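PDB 5XB0: peptidyl-prolyl cis-trans isomerase from [Pseudomonas syringae] pv. tomato str. DC3000, which probably catalyses the cis-trans isomerisation of peptidyl-prolyl bonds in protein chains, here represented by its FKBP-type domain. Local coordinates for residues A[83-86]-A[87-91]. Numbering follows the deposited sequence.
Sequences GWTS and ALQNM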
# COMPACT_ATOMS: atom_id res chain seq x y z
N GLY A 83 -2.09 -2.40 5.86
CA GLY A 83 -2.11 -2.89 4.50
C GLY A 83 -0.75 -3.45 4.07
O GLY A 83 -0.68 -4.41 3.31
N TRP A 84 0.33 -2.85 4.56
CA TRP A 84 1.66 -3.43 4.30
C TRP A 84 1.84 -4.73 5.08
O TRP A 84 2.37 -5.72 4.55
CB TRP A 84 2.78 -2.46 4.70
CG TRP A 84 3.14 -1.41 3.68
CD1 TRP A 84 2.30 -0.78 2.81
CD2 TRP A 84 4.45 -0.88 3.44
NE1 TRP A 84 3.01 0.12 2.04
CE2 TRP A 84 4.33 0.07 2.41
CE3 TRP A 84 5.71 -1.12 4.00
CZ2 TRP A 84 5.42 0.79 1.92
CZ3 TRP A 84 6.80 -0.41 3.51
CH2 TRP A 84 6.65 0.53 2.49
N THR A 85 1.42 -4.73 6.34
CA THR A 85 1.57 -5.90 7.18
C THR A 85 1.00 -7.16 6.53
O THR A 85 1.64 -8.20 6.49
CB THR A 85 0.89 -5.70 8.53
OG1 THR A 85 1.40 -4.52 9.15
CG2 THR A 85 1.16 -6.90 9.44
N SER A 86 -0.22 -7.06 6.03
CA SER A 86 -0.85 -8.22 5.44
C SER A 86 -0.33 -8.49 4.03
O SER A 86 -0.02 -9.62 3.70
CB SER A 86 -2.37 -8.06 5.40
OG SER A 86 -2.73 -6.86 4.74
N ALA A 87 -0.24 -7.45 3.21
CA ALA A 87 0.07 -7.69 1.81
C ALA A 87 1.48 -8.22 1.63
O ALA A 87 1.72 -9.14 0.84
CB ALA A 87 -0.12 -6.42 0.99
N LEU A 88 2.43 -7.66 2.38
CA LEU A 88 3.83 -7.99 2.10
C LEU A 88 4.21 -9.40 2.54
O LEU A 88 5.22 -9.96 2.09
CB LEU A 88 4.75 -6.95 2.73
CG LEU A 88 4.64 -5.55 2.12
CD1 LEU A 88 5.70 -4.60 2.70
CD2 LEU A 88 4.74 -5.61 0.60
N GLN A 89 3.39 -10.03 3.39
CA GLN A 89 3.64 -11.43 3.73
C GLN A 89 3.52 -12.36 2.52
O GLN A 89 3.99 -13.50 2.56
CB GLN A 89 2.67 -11.89 4.82
CG GLN A 89 2.99 -11.29 6.17
CD GLN A 89 1.97 -11.70 7.21
OE1 GLN A 89 1.89 -12.87 7.60
NE2 GLN A 89 1.18 -10.74 7.66
N ASN A 90 2.91 -11.86 1.45
CA ASN A 90 2.75 -12.60 0.21
C ASN A 90 3.90 -12.41 -0.76
O ASN A 90 3.99 -13.11 -1.78
CB ASN A 90 1.46 -12.18 -0.48
CG ASN A 90 0.24 -12.48 0.34
OD1 ASN A 90 -0.14 -13.64 0.46
ND2 ASN A 90 -0.37 -11.45 0.91
N MET A 91 4.77 -11.46 -0.45
CA MET A 91 5.70 -10.95 -1.44
C MET A 91 7.08 -11.59 -1.35
O MET A 91 7.73 -11.51 -0.31
CB MET A 91 5.83 -9.43 -1.29
CG MET A 91 6.57 -8.78 -2.43
SD MET A 91 6.60 -6.99 -2.26
CE MET A 91 7.36 -6.53 -3.82
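W84 and L88, four residues apart where the short helix 82-87 runs out, point the same way and lie side by side, with CD1 of L88 3.7 Å from CE3 of the indole. The backbone behind them closes with helical bonds: A87 N donates to G83 O at 3.1 Å, and L88 N to W84 O at 2.9 Å. The next carbonyl, T85 O, is taken by a side chain instead. Q89, its CG beside its own backbone N (chi1 -72°), has a chain long enough to bring NE2 back to T85 O at 2.8 Å, the N-H pointing almost straight at the oxygen (171°). Q89 N turns to S86 O in a weak bond of 3.4 Å as the regular pattern breaks down. A87 O is gripped twice from one face, by N90 N and by N90 ND2 (3.1 Å); a short amide suits this place because it can fold back beside its own backbone N. T85 OG1 is held by L77 O, and S86 OG bonds weakly to S82 O. W84, about 4 Å from a bound tartrate, probably floors the substrate pocket, as the equivalent tryptophan does in other FKBPs; its broad indole meets Y56 and F124 edge-to-face. Small A87 fits against L29, I33 and L99. With L88 on I126, these side chains pack helix 82-87 and the following turn against strands 51-59, 96-101 and 122-132 and the loops holding L29 and I33.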